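Local coordinates for major capsid protein P2 (Pseudoalteromonas phage pm2, PDB 2VVF) that forms the outer protein shell of a lipid-containing marine bacteriophage, as a homotrimer whose subunits each carry two jelly-roll domains, at residues I32-S37 with P127-I132; I172-I177 with I257-G262; D183-Q188 with Y219-M224. All coordinates share one frame; numbering follows the deposited sequence.

Contact 1 (I32-S37 with P127-I132)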
ATOM      1  N   ILE A  32       1.199 -19.432  -8.810  1.00 25.85           N
ATOM      2  CA  ILE A  32       2.053 -20.463  -9.384  1.00 25.33           C
ATOM      3  C   ILE A  32       3.312 -19.803  -9.940  1.00 28.65           C
ATOM      4  O   ILE A  32       3.250 -19.026 -10.895  1.00 28.00           O
ATOM      5  CB  ILE A  32       1.315 -21.290 -10.457  1.00 28.31           C
ATOM      6  CG1 ILE A  32       0.355 -22.281  -9.793  1.00 28.64           C
ATOM      7  CG2 ILE A  32       2.315 -22.019 -11.346  1.00 28.86           C
ATOM      8  CD1 ILE A  32      -0.672 -22.867 -10.736  1.00 35.02           C
ATOM      9  N   ASP A  33       4.449 -20.088  -9.311  1.00 25.01           N
ATOM     10  CA  ASP A  33       5.721 -19.511  -9.729  1.00 24.80           C
ATOM     11  C   ASP A  33       6.438 -20.405 -10.732  1.00 28.51           C
ATOM     12  O   ASP A  33       6.867 -21.509 -10.400  1.00 28.06           O
ATOM     13  CB  ASP A  33       6.614 -19.241  -8.515  1.00 26.53           C
ATOM     14  CG  ASP A  33       5.902 -18.452  -7.430  1.00 36.36           C
ATOM     15  OD1 ASP A  33       5.225 -17.456  -7.761  1.00 37.00           O
ATOM     16  OD2 ASP A  33       6.014 -18.830  -6.245  1.00 42.02           O
ATOM     17  N   LEU A  34       6.566 -19.921 -11.963  1.00 25.05           N
ATOM     18  CA  LEU A  34       7.225 -20.681 -13.016  1.00 24.86           C
ATOM     19  C   LEU A  34       8.644 -20.188 -13.273  1.00 29.15           C
ATOM     20  O   LEU A  34       8.849 -19.065 -13.732  1.00 28.74           O
ATOM     21  CB  LEU A  34       6.407 -20.637 -14.310  1.00 24.85           C
ATOM     22  CG  LEU A  34       7.030 -21.324 -15.529  1.00 29.38           C
ATOM     23  CD1 LEU A  34       7.091 -22.830 -15.327  1.00 29.35           C
ATOM     24  CD2 LEU A  34       6.259 -20.978 -16.795  1.00 31.81           C
ATOM     25  N   ARG A  35       9.619 -21.039 -12.976  1.00 25.98           N
ATOM     26  CA  ARG A  35      11.021 -20.708 -13.189  1.00 25.84           C
ATOM     27  C   ARG A  35      11.439 -21.178 -14.577  1.00 30.29           C
ATOM     28  O   ARG A  35      11.121 -22.293 -14.983  1.00 29.97           O
ATOM     29  CB  ARG A  35      11.893 -21.371 -12.117  1.00 25.28           C
ATOM     30  CG  ARG A  35      13.359 -20.975 -12.172  1.00 31.98           C
ATOM     31  CD  ARG A  35      14.125 -21.528 -10.981  1.00 36.07           C
ATOM     32  NE  ARG A  35      13.919 -20.732  -9.772  1.00 40.11           N
ATOM     33  CZ  ARG A  35      14.379 -19.496  -9.604  1.00 51.92           C
ATOM     34  NH1 ARG A  35      15.069 -18.906 -10.568  1.00 38.81           N
ATOM     35  NH2 ARG A  35      14.147 -18.850  -8.471  1.00 38.49           N
ATOM     36  N   TYR A  36      12.134 -20.317 -15.311  1.00 27.29           N
ATOM     37  CA  TYR A  36      12.566 -20.646 -16.664  1.00 27.18           C
ATOM     38  C   TYR A  36      14.017 -20.259 -16.915  1.00 31.46           C
ATOM     39  O   TYR A  36      14.530 -19.301 -16.336  1.00 31.11           O
ATOM     40  CB  TYR A  36      11.669 -19.952 -17.690  1.00 28.40           C
ATOM     41  CG  TYR A  36      11.729 -18.440 -17.622  1.00 30.20           C
ATOM     42  CD1 TYR A  36      10.826 -17.722 -16.846  1.00 32.09           C
ATOM     43  CD2 TYR A  36      12.706 -17.733 -18.314  1.00 30.91           C
ATOM     44  CE1 TYR A  36      10.887 -16.339 -16.770  1.00 32.73           C
ATOM     45  CE2 TYR A  36      12.776 -16.350 -18.241  1.00 31.77           C
ATOM     46  CZ  TYR A  36      11.864 -15.658 -17.469  1.00 38.74           C
ATOM     47  OH  TYR A  36      11.932 -14.286 -17.399  1.00 39.02           O
ATOM     48  N   SER A  37      14.666 -21.008 -17.798  1.00 28.29           N
ATOM     49  CA  SER A  37      16.051 -20.754 -18.170  1.00 28.19           C
ATOM     50  C   SER A  37      16.350 -21.499 -19.467  1.00 32.34           C
ATOM     51  O   SER A  37      15.749 -22.536 -19.747  1.00 31.94           O
ATOM     52  CB  SER A  37      17.003 -21.200 -17.056  1.00 31.76           C
ATOM     53  OG  SER A  37      17.325 -22.575 -17.171  1.00 41.24           O
ATOM     54  N   PRO A 127      15.896 -25.040 -22.998  1.00 36.62           N
ATOM     55  CA  PRO A 127      14.776 -24.878 -22.075  1.00 36.04           C
ATOM     56  C   PRO A 127      14.845 -25.700 -20.791  1.00 38.68           C
ATOM     57  O   PRO A 127      15.120 -26.901 -20.812  1.00 38.27           O
ATOM     58  CB  PRO A 127      13.566 -25.300 -22.914  1.00 37.82           C
ATOM     59  CG  PRO A 127      14.122 -26.190 -23.962  1.00 42.37           C
ATOM     60  CD  PRO A 127      15.477 -25.640 -24.276  1.00 38.03           C
ATOM     61  N   LYS A 128      14.565 -25.031 -19.677  1.00 34.24           N
ATOM     62  CA  LYS A 128      14.535 -25.653 -18.358  1.00 33.58           C
ATOM     63  C   LYS A 128      13.415 -24.971 -17.580  1.00 36.16           C
ATOM     64  O   LYS A 128      13.473 -23.771 -17.323  1.00 35.82           O
ATOM     65  CB  LYS A 128      15.869 -25.447 -17.634  1.00 36.18           C
ATOM     66  CG  LYS A 128      16.783 -26.662 -17.648  1.00 50.56           C
ATOM     67  CD  LYS A 128      18.243 -26.254 -17.535  1.00 60.21           C
ATOM     68  CE  LYS A 128      19.157 -27.280 -18.185  1.00 70.19           C
ATOM     69  NZ  LYS A 128      20.555 -27.174 -17.684  1.00 78.95           N
ATOM     70  N   LEU A 129      12.375 -25.725 -17.245  1.00 31.74           N
ATOM     71  CA  LEU A 129      11.236 -25.155 -16.539  1.00 30.93           C
ATOM     72  C   LEU A 129      10.781 -25.972 -15.338  1.00 33.31           C
ATOM     73  O   LEU A 129      10.656 -27.195 -15.408  1.00 32.71           O
ATOM     74  CB  LEU A 129      10.062 -24.939 -17.497  1.00 30.96           C
ATOM     75  CG  LEU A 129      10.365 -24.192 -18.797  1.00 35.60           C
ATOM     76  CD1 LEU A 129       9.642 -24.844 -19.966  1.00 35.81           C
ATOM     77  CD2 LEU A 129       9.977 -22.727 -18.672  1.00 37.90           C
ATOM     78  N   SER A 130      10.516 -25.272 -14.240  1.00 28.91           N
ATOM     79  CA  SER A 130      10.033 -25.892 -13.013  1.00 28.20           C
ATOM     80  C   SER A 130       8.963 -24.982 -12.424  1.00 30.92           C
ATOM     81  O   SER A 130       8.907 -23.794 -12.747  1.00 30.48           O
ATOM     82  CB  SER A 130      11.177 -26.078 -12.014  1.00 31.31           C
ATOM     83  OG  SER A 130      11.863 -24.859 -11.796  1.00 39.63           O
ATOM     84  N   ALA A 131       8.107 -25.536 -11.574  1.00 26.47           N
ATOM     85  CA  ALA A 131       7.034 -24.750 -10.985  1.00 25.75           C
ATOM     86  C   ALA A 131       6.842 -24.993  -9.494  1.00 28.50           C
ATOM     87  O   ALA A 131       7.029 -26.107  -8.999  1.00 27.80           O
ATOM     88  CB  ALA A 131       5.729 -24.987 -11.735  1.00 26.44           C
ATOM     89  N   ILE A 132       6.452 -23.936  -8.791  1.00 24.34           N
ATOM     90  CA  ILE A 132       6.183 -23.997  -7.362  1.00 23.84           C
ATOM     91  C   ILE A 132       4.764 -23.484  -7.147  1.00 27.14           C
ATOM     92  O   ILE A 132       4.338 -22.533  -7.800  1.00 26.60           O
ATOM     93  CB  ILE A 132       7.203 -23.167  -6.558  1.00 26.96           C
ATOM     94  CG1 ILE A 132       8.524 -23.927  -6.421  1.00 27.31           C
ATOM     95  CG2 ILE A 132       6.640 -22.810  -5.186  1.00 27.53           C
ATOM     96  CD1 ILE A 132       9.655 -23.092  -5.854  1.00 33.33           C
TER
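In Leu34 a chi1 of 176° turns CG away from the backbone N, and chi2 (68°) then carries CD1 across to the partner strand, where it lies 3.3 Å from Ser130 O and also touches Leu129 CB and Ala131 CB. Leu129 answers from the other strand: its CG stands beside the backbone N, and the CD2 branch comes up against Tyr36 CB at 3.4 Å, while the phenol of Tyr36 turns away and packs on Pro41. These residues share one face of the sheet with Ala131. The backbones beneath run antiparallel, Asp33, Arg35 and Ser37 making hydrogen-bonded pairs with Ile132, Ser130 and Lys128; Arg35 N to Ser130 O is 2.9 Å, whereas the two bonds of the Ser37 pair are bent and weak. This is a strand pair of the N-terminal jelly roll, and the face bearing Leu34 and Leu129 looks into the sandwich, onto Ile21, Phe118 and Ile120 of the facing sheet. On the other face Ser130 OG rests 3.5 Å from Arg35 CB, and Ser37 OG lies against Lys128 CB at 3.3 Å. The Arg35 chain bends at chi3 (-79°) and leads its guanidinium off to a salt bridge with Asp202 of the second subunit. On the same face Asp33 OD1 is hydrogen-bonded to Ser82 and to Gln209 of the second subunit, OD2 to Gln134.

Contact 2 (I172-I177 with I257-G262)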
ATOM      1  N   ILE A 172     -16.024  -7.022 -17.061  1.00 24.72           N
ATOM      2  CA  ILE A 172     -14.793  -6.692 -17.763  1.00 24.17           C
ATOM      3  C   ILE A 172     -13.934  -5.826 -16.855  1.00 27.55           C
ATOM      4  O   ILE A 172     -14.307  -4.703 -16.521  1.00 27.03           O
ATOM      5  CB  ILE A 172     -15.061  -5.995 -19.107  1.00 27.09           C
ATOM      6  CG1 ILE A 172     -15.794  -6.942 -20.060  1.00 27.33           C
ATOM      7  CG2 ILE A 172     -13.751  -5.525 -19.728  1.00 27.55           C
ATOM      8  CD1 ILE A 172     -16.179  -6.301 -21.375  1.00 32.86           C
ATOM      9  N   ALA A 173     -12.801  -6.372 -16.426  1.00 23.80           N
ATOM     10  CA  ALA A 173     -11.897  -5.651 -15.541  1.00 23.43           C
ATOM     11  C   ALA A 173     -11.101  -4.603 -16.307  1.00 26.97           C
ATOM     12  O   ALA A 173     -10.910  -3.484 -15.827  1.00 26.68           O
ATOM     13  CB  ALA A 173     -10.960  -6.621 -14.834  1.00 24.14           C
ATOM     14  N   ALA A 174     -10.634  -4.970 -17.496  1.00 23.26           N
ATOM     15  CA  ALA A 174      -9.849  -4.054 -18.310  1.00 23.00           C
ATOM     16  C   ALA A 174      -9.756  -4.483 -19.766  1.00 26.88           C
ATOM     17  O   ALA A 174     -10.045  -5.626 -20.110  1.00 26.59           O
ATOM     18  CB  ALA A 174      -8.458  -3.889 -17.719  1.00 23.71           C
ATOM     19  N   ILE A 175      -9.344  -3.549 -20.615  1.00 23.55           N
ATOM     20  CA  ILE A 175      -9.159  -3.809 -22.036  1.00 23.30           C
ATOM     21  C   ILE A 175      -7.814  -3.219 -22.440  1.00 27.22           C
ATOM     22  O   ILE A 175      -7.539  -2.051 -22.177  1.00 26.66           O
ATOM     23  CB  ILE A 175     -10.302  -3.214 -22.875  1.00 26.30           C
ATOM     24  CG1 ILE A 175     -11.636  -3.861 -22.502  1.00 26.58           C
ATOM     25  CG2 ILE A 175     -10.018  -3.386 -24.360  1.00 26.90           C
ATOM     26  CD1 ILE A 175     -12.845  -3.062 -22.950  1.00 32.31           C
ATOM     27  N   HIS A 176      -6.965  -4.036 -23.046  1.00 24.13           N
ATOM     28  CA  HIS A 176      -5.646  -3.576 -23.461  1.00 24.06           C
ATOM     29  C   HIS A 176      -5.492  -3.601 -24.974  1.00 28.38           C
ATOM     30  O   HIS A 176      -5.513  -4.663 -25.590  1.00 27.88           O
ATOM     31  CB  HIS A 176      -4.550  -4.422 -22.810  1.00 24.79           C
ATOM     32  CG  HIS A 176      -4.735  -4.622 -21.339  1.00 27.93           C
ATOM     33  ND1 HIS A 176      -4.254  -3.734 -20.402  1.00 29.70           N
ATOM     34  CD2 HIS A 176      -5.353  -5.605 -20.644  1.00 29.56           C
ATOM     35  CE1 HIS A 176      -4.566  -4.163 -19.191  1.00 28.97           C
ATOM     36  NE2 HIS A 176      -5.232  -5.296 -19.311  1.00 29.29           N
ATOM     37  N   ILE A 177      -5.337  -2.421 -25.565  1.00 25.49           N
ATOM     38  CA  ILE A 177      -5.158  -2.303 -27.006  1.00 25.47           C
ATOM     39  C   ILE A 177      -3.669  -2.282 -27.333  1.00 29.86           C
ATOM     40  O   ILE A 177      -2.969  -1.313 -27.036  1.00 29.23           O
ATOM     41  CB  ILE A 177      -5.871  -1.059 -27.563  1.00 28.56           C
ATOM     42  CG1 ILE A 177      -7.376  -1.144 -27.297  1.00 28.89           C
ATOM     43  CG2 ILE A 177      -5.586  -0.901 -29.052  1.00 29.22           C
ATOM     44  CD1 ILE A 177      -8.010   0.186 -26.957  1.00 35.54           C
ATOM     45  N   ILE A 257      -6.653  -7.223 -25.792  1.00 26.56           N
ATOM     46  CA  ILE A 257      -6.712  -8.106 -24.634  1.00 25.85           C
ATOM     47  C   ILE A 257      -7.878  -7.698 -23.745  1.00 28.78           C
ATOM     48  O   ILE A 257      -7.964  -6.550 -23.314  1.00 28.42           O
ATOM     49  CB  ILE A 257      -5.392  -8.084 -23.837  1.00 28.85           C
ATOM     50  CG1 ILE A 257      -4.203  -8.320 -24.768  1.00 29.19           C
ATOM     51  CG2 ILE A 257      -5.419  -9.129 -22.727  1.00 29.31           C
ATOM     52  CD1 ILE A 257      -4.299  -9.601 -25.555  1.00 36.27           C
ATOM     53  N   VAL A 258      -8.781  -8.636 -23.481  1.00 24.65           N
ATOM     54  CA  VAL A 258      -9.931  -8.361 -22.629  1.00 23.99           C
ATOM     55  C   VAL A 258      -9.903  -9.253 -21.396  1.00 27.54           C
ATOM     56  O   VAL A 258      -9.946 -10.477 -21.503  1.00 27.03           O
ATOM     57  CB  VAL A 258     -11.256  -8.513 -23.395  1.00 27.57           C
ATOM     58  CG1 VAL A 258     -12.434  -8.133 -22.506  1.00 27.24           C
ATOM     59  CG2 VAL A 258     -11.239  -7.679 -24.663  1.00 27.30           C
ATOM     60  N   GLU A 259      -9.817  -8.630 -20.225  1.00 23.93           N
ATOM     61  CA  GLU A 259      -9.796  -9.366 -18.969  1.00 23.52           C
ATOM     62  C   GLU A 259     -11.217  -9.522 -18.444  1.00 27.30           C
ATOM     63  O   GLU A 259     -11.763  -8.612 -17.821  1.00 26.86           O
ATOM     64  CB  GLU A 259      -8.936  -8.637 -17.936  1.00 24.77           C
ATOM     65  CG  GLU A 259      -7.450  -8.646 -18.248  1.00 33.83           C
ATOM     66  CD  GLU A 259      -6.623  -8.012 -17.148  1.00 51.66           C
ATOM     67  OE1 GLU A 259      -6.452  -8.650 -16.088  1.00 48.07           O
ATOM     68  OE2 GLU A 259      -6.151  -6.871 -17.340  1.00 42.77           O
ATOM     69  N   TYR A 260     -11.821 -10.672 -18.722  1.00 23.75           N
ATOM     70  CA  TYR A 260     -13.176 -10.948 -18.272  1.00 23.42           C
ATOM     71  C   TYR A 260     -13.148 -11.494 -16.849  1.00 27.04           C
ATOM     72  O   TYR A 260     -12.097 -11.889 -16.346  1.00 26.41           O
ATOM     73  CB  TYR A 260     -13.856 -11.960 -19.198  1.00 24.47           C
ATOM     74  CG  TYR A 260     -14.211 -11.411 -20.562  1.00 25.97           C
ATOM     75  CD1 TYR A 260     -15.388 -10.704 -20.762  1.00 27.79           C
ATOM     76  CD2 TYR A 260     -13.380 -11.625 -21.655  1.00 26.65           C
ATOM     77  CE1 TYR A 260     -15.721 -10.214 -22.010  1.00 28.52           C
ATOM     78  CE2 TYR A 260     -13.705 -11.138 -22.906  1.00 27.39           C
ATOM     79  CZ  TYR A 260     -14.873 -10.432 -23.077  1.00 34.29           C
ATOM     80  OH  TYR A 260     -15.197  -9.946 -24.321  1.00 34.53           O
ATOM     81  N   MET A 261     -14.313 -11.522 -16.213  1.00 23.79           N
ATOM     82  CA  MET A 261     -14.444 -12.032 -14.855  1.00 23.78           C
ATOM     83  C   MET A 261     -15.831 -12.634 -14.672  1.00 28.46           C
ATOM     84  O   MET A 261     -16.814 -12.122 -15.204  1.00 27.77           O
ATOM     85  CB  MET A 261     -14.253 -10.902 -13.840  1.00 26.01           C
ATOM     86  CG  MET A 261     -12.827 -10.407 -13.692  1.00 29.47           C
ATOM     87  SD  MET A 261     -12.719  -9.048 -12.509  1.00 33.51           S
ATOM     88  CE  MET A 261     -14.143  -8.072 -12.980  1.00 30.12           C
ATOM     89  N   GLY A 262     -15.910 -13.709 -13.898  1.00 25.99           N
ATOM     90  CA  GLY A 262     -17.184 -14.360 -13.636  1.00 26.25           C
ATOM     91  C   GLY A 262     -16.970 -15.699 -12.935  1.00 31.19           C
ATOM     92  O   GLY A 262     -15.852 -16.187 -12.848  1.00 30.75           O
TER
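His176 and Glu259 meet over the strand pair through a single, nearly straight hydrogen bond: NE2 donates its N-H to OE2 at 2.7 Å, with an N-H...O angle of 175°. Each side chain leaves its strand with CG beside the backbone N and anti to the carbonyl carbon, and the glutamate then runs extended, so that its carboxylate arrives at the edge of the imidazole. OE2 lies practically in the ring plane and is approached on its anti side, the ring and carboxylate planes being 25° apart. ND1, on the ring's other flank, is hydrogen-bonded to Thr220 OG1, so both ring nitrogens are engaged and the rotation of the imidazole is fixed. Below them, strands 171-178 and 252-263 run antiparallel within the larger sheet of the C-terminal jelly roll. His176 and Ile257 form a hydrogen-bonded pair, their CB atoms 3.9 Å apart. On the opposite face the contact is mainly apolar. There Ile172 lies alongside Tyr260, CG1 being 3.8 Å from CE1, while its CG2 branch sits 4.0 Å from Val258 CG1. That valine methyl also leans over one face of the Tyr260 ring, offset toward its rim, and the phenol oxygen is hydrogen-bonded to Pro165 O. Near Ala173 the Met261 chain bends at chi3 (-43°), and SD rests 3.8 Å from Ala173 CB.

Contact 3 (D183-Q188 with Y219-M224)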
ATOM      1  N   ASP A 183      -3.552   7.065 -30.658  1.00 31.05           N
ATOM      2  CA  ASP A 183      -3.479   8.406 -30.083  1.00 30.78           C
ATOM      3  C   ASP A 183      -4.478   8.603 -28.946  1.00 33.75           C
ATOM      4  O   ASP A 183      -4.130   9.106 -27.876  1.00 33.27           O
ATOM      5  CB  ASP A 183      -3.733   9.459 -31.163  1.00 32.79           C
ATOM      6  CG  ASP A 183      -2.604   9.547 -32.169  1.00 45.19           C
ATOM      7  OD1 ASP A 183      -1.427   9.476 -31.753  1.00 46.08           O
ATOM      8  OD2 ASP A 183      -2.896   9.695 -33.375  1.00 52.31           O
ATOM      9  N   ALA A 184      -5.728   8.236 -29.201  1.00 29.45           N
ATOM     10  CA  ALA A 184      -6.784   8.392 -28.213  1.00 28.81           C
ATOM     11  C   ALA A 184      -7.836   7.310 -28.393  1.00 31.78           C
ATOM     12  O   ALA A 184      -7.957   6.722 -29.468  1.00 31.24           O
ATOM     13  CB  ALA A 184      -7.415   9.771 -28.325  1.00 29.48           C
ATOM     14  N   VAL A 185      -8.589   7.048 -27.332  1.00 27.70           N
ATOM     15  CA  VAL A 185      -9.628   6.032 -27.365  1.00 27.16           C
ATOM     16  C   VAL A 185     -10.857   6.508 -26.610  1.00 30.71           C
ATOM     17  O   VAL A 185     -10.760   7.312 -25.685  1.00 30.44           O
ATOM     18  CB  VAL A 185      -9.121   4.682 -26.809  1.00 30.85           C
ATOM     19  CG1 VAL A 185     -10.245   3.648 -26.798  1.00 30.51           C
ATOM     20  CG2 VAL A 185      -7.929   4.184 -27.617  1.00 30.60           C
ATOM     21  N   GLU A 186     -12.015   6.007 -27.016  1.00 27.09           N
ATOM     22  CA  GLU A 186     -13.274   6.363 -26.383  1.00 26.73           C
ATOM     23  C   GLU A 186     -14.062   5.084 -26.140  1.00 30.45           C
ATOM     24  O   GLU A 186     -14.126   4.213 -27.007  1.00 30.13           O
ATOM     25  CB  GLU A 186     -14.068   7.305 -27.293  1.00 28.10           C
ATOM     26  CG  GLU A 186     -15.464   7.641 -26.793  1.00 37.68           C
ATOM     27  CD  GLU A 186     -16.227   8.526 -27.762  1.00 57.05           C
ATOM     28  OE1 GLU A 186     -15.619   9.466 -28.315  1.00 52.32           O
ATOM     29  OE2 GLU A 186     -17.431   8.276 -27.978  1.00 50.75           O
ATOM     30  N   PHE A 187     -14.637   4.957 -24.951  1.00 26.79           N
ATOM     31  CA  PHE A 187     -15.417   3.774 -24.622  1.00 26.65           C
ATOM     32  C   PHE A 187     -16.850   4.148 -24.273  1.00 30.95           C
ATOM     33  O   PHE A 187     -17.088   5.054 -23.479  1.00 30.43           O
ATOM     34  CB  PHE A 187     -14.778   2.999 -23.468  1.00 28.31           C
ATOM     35  CG  PHE A 187     -15.557   1.784 -23.051  1.00 29.65           C
ATOM     36  CD1 PHE A 187     -15.486   0.611 -23.786  1.00 32.56           C
ATOM     37  CD2 PHE A 187     -16.377   1.820 -21.933  1.00 31.56           C
ATOM     38  CE1 PHE A 187     -16.211  -0.507 -23.408  1.00 33.40           C
ATOM     39  CE2 PHE A 187     -17.103   0.707 -21.550  1.00 34.27           C
ATOM     40  CZ  PHE A 187     -17.019  -0.460 -22.287  1.00 32.39           C
ATOM     41  N   GLN A 188     -17.806   3.449 -24.872  1.00 28.13           N
ATOM     42  CA  GLN A 188     -19.209   3.727 -24.605  1.00 28.18           C
ATOM     43  C   GLN A 188     -20.070   2.474 -24.579  1.00 32.59           C
ATOM     44  O   GLN A 188     -19.756   1.470 -25.219  1.00 32.15           O
ATOM     45  CB  GLN A 188     -19.765   4.731 -25.613  1.00 29.53           C
ATOM     46  CG  GLN A 188     -19.612   4.312 -27.060  1.00 43.69           C
ATOM     47  CD  GLN A 188     -20.331   5.248 -28.011  1.00 61.33           C
ATOM     48  OE1 GLN A 188     -19.818   6.313 -28.359  1.00 55.66           O
ATOM     49  NE2 GLN A 188     -21.532   4.861 -28.423  1.00 53.63           N
ATOM     50  N   TYR A 219      -2.644   0.700 -25.009  1.00 23.44           N
ATOM     51  CA  TYR A 219      -3.599   1.661 -24.474  1.00 22.72           C
ATOM     52  C   TYR A 219      -4.514   0.871 -23.551  1.00 26.15           C
ATOM     53  O   TYR A 219      -5.369   0.112 -24.010  1.00 25.50           O
ATOM     54  CB  TYR A 219      -4.414   2.312 -25.590  1.00 23.63           C
ATOM     55  CG  TYR A 219      -5.208   3.516 -25.139  1.00 24.94           C
ATOM     56  CD1 TYR A 219      -4.749   4.806 -25.386  1.00 26.79           C
ATOM     57  CD2 TYR A 219      -6.413   3.367 -24.466  1.00 25.55           C
ATOM     58  CE1 TYR A 219      -5.469   5.910 -24.977  1.00 27.35           C
ATOM     59  CE2 TYR A 219      -7.143   4.465 -24.055  1.00 26.35           C
ATOM     60  CZ  TYR A 219      -6.668   5.735 -24.312  1.00 33.45           C
ATOM     61  OH  TYR A 219      -7.391   6.831 -23.904  1.00 34.02           O
ATOM     62  N   THR A 220      -4.290   1.011 -22.249  1.00 22.60           N
ATOM     63  CA  THR A 220      -5.056   0.273 -21.257  1.00 22.27           C
ATOM     64  C   THR A 220      -6.266   1.029 -20.726  1.00 26.55           C
ATOM     65  O   THR A 220      -6.157   2.179 -20.291  1.00 26.23           O
ATOM     66  CB  THR A 220      -4.156  -0.209 -20.101  1.00 27.91           C
ATOM     67  OG1 THR A 220      -3.234  -1.195 -20.587  1.00 26.21           O
ATOM     68  CG2 THR A 220      -4.996  -0.807 -18.982  1.00 25.40           C
ATOM     69  N   ILE A 221      -7.414   0.361 -20.745  1.00 23.24           N
ATOM     70  CA  ILE A 221      -8.648   0.920 -20.211  1.00 23.09           C
ATOM     71  C   ILE A 221      -8.983   0.138 -18.949  1.00 27.16           C
ATOM     72  O   ILE A 221      -9.686  -0.871 -18.998  1.00 26.84           O
ATOM     73  CB  ILE A 221      -9.794   0.860 -21.231  1.00 26.27           C
ATOM     74  CG1 ILE A 221      -9.546   1.852 -22.370  1.00 26.79           C
ATOM     75  CG2 ILE A 221     -11.127   1.144 -20.550  1.00 26.67           C
ATOM     76  CD1 ILE A 221     -10.547   1.744 -23.498  1.00 33.74           C
ATOM     77  N   ASP A 222      -8.423   0.585 -17.829  1.00 23.69           N
ATOM     78  CA  ASP A 222      -8.613  -0.068 -16.539  1.00 23.39           C
ATOM     79  C   ASP A 222      -9.940   0.327 -15.899  1.00 27.30           C
ATOM     80  O   ASP A 222     -10.159   1.497 -15.582  1.00 27.11           O
ATOM     81  CB  ASP A 222      -7.457   0.295 -15.606  1.00 25.12           C
ATOM     82  CG  ASP A 222      -7.163  -0.787 -14.593  1.00 33.86           C
ATOM     83  OD1 ASP A 222      -8.116  -1.460 -14.143  1.00 34.70           O
ATOM     84  OD2 ASP A 222      -5.979  -0.952 -14.232  1.00 38.43           O
ATOM     85  N   PHE A 223     -10.818  -0.653 -15.705  1.00 23.61           N
ATOM     86  CA  PHE A 223     -12.123  -0.406 -15.099  1.00 23.20           C
ATOM     87  C   PHE A 223     -12.102  -0.699 -13.601  1.00 27.46           C
ATOM     88  O   PHE A 223     -13.130  -0.608 -12.930  1.00 27.18           O
ATOM     89  CB  PHE A 223     -13.202  -1.257 -15.774  1.00 24.81           C
ATOM     90  CG  PHE A 223     -13.431  -0.919 -17.220  1.00 26.07           C
ATOM     91  CD1 PHE A 223     -13.956   0.311 -17.584  1.00 28.94           C
ATOM     92  CD2 PHE A 223     -13.144  -1.839 -18.214  1.00 27.94           C
ATOM     93  CE1 PHE A 223     -14.173   0.621 -18.918  1.00 29.71           C
ATOM     94  CE2 PHE A 223     -13.361  -1.537 -19.546  1.00 30.59           C
ATOM     95  CZ  PHE A 223     -13.875  -0.305 -19.898  1.00 28.60           C
ATOM     96  N   MET A 224     -10.932  -1.058 -13.085  1.00 24.21           N
ATOM     97  CA  MET A 224     -10.781  -1.372 -11.667  1.00 24.03           C
ATOM     98  C   MET A 224      -9.590  -0.639 -11.063  1.00 28.32           C
ATOM     99  O   MET A 224      -8.846  -1.202 -10.258  1.00 27.98           O
ATOM    100  CB  MET A 224     -10.610  -2.882 -11.469  1.00 26.23           C
ATOM    101  CG  MET A 224     -11.859  -3.695 -11.761  1.00 29.75           C
ATOM    102  SD  MET A 224     -11.797  -5.337 -11.023  1.00 33.72           S
ATOM    103  CE  MET A 224     -10.131  -5.842 -11.461  1.00 30.43           C
TER
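Val185 lies over one face of the Tyr219 ring, its CG2 methyl almost straight above the ring centre, 3.5 Å from the centroid, a well-formed CH-pi contact. Val185 CB closes on the same ring at CE2, 3.4 Å away, and Ile221 CG1 lies at the ring's edge in its plane. The Phe187 ring receives Phe223 CZ over the middle of one face; the planes are inclined at 56° and the centroids are 5.0 Å apart, an edge-to-face pair in which Phe223 supplies the edge. Phe223 in turn has Ile221 O above one of its own faces, toward the rim. Between the two aromatic groups Ile221 reaches across, CD1 meeting Val185 CG1 at 3.8 Å. With chi1 of 178°, Val185 throws CG1 toward that isoleucine and keeps CG2 for the tyrosine. The two segments belong to different sheets of the C-terminal jelly roll, 183-188 to the four-stranded one and 219-222 to the one it faces; the axes of these two short segments come within 8.8 Å, 28° apart. Past the strand end, Met224 N bonds back to Asp222 OD1 in an Asx turn, and Met1 of the third subunit packs on both phenylalanines. No hydrogen bond joins the two segments themselves, which cohere through dispersion between methyl groups and rings, the edge-to-face pair and the methyl-over-ring contact supplying what directional preference there is; beside them, the hydrogen bond from Tyr219 OH to Leu198 O adds a polar tie between the sheets.

Overall arrangement
From the N terminus, contact 1 comes first: strand 28-37 is rejoined by 128-136, closing a loop of about 90 residues that spans most of the N-terminal jelly roll. The chain then enters the second jelly roll, where contact 2 pairs strand 171-178 with 252-263 near its end. Contact 3 falls within that second loop, joining 183-188 to 219-224. The last two touch, since strand 218-222 lies beside 171-178 in one sheet: Ile175 O bonds to Ile221 N, and Ala174 CB packs on Ile221 O. Contact 2 thus binds strands within a sheet and contact 3 packs that sheet on its partner, while contact 1 stays apart, its nearest atoms about 15 Å from contact 2.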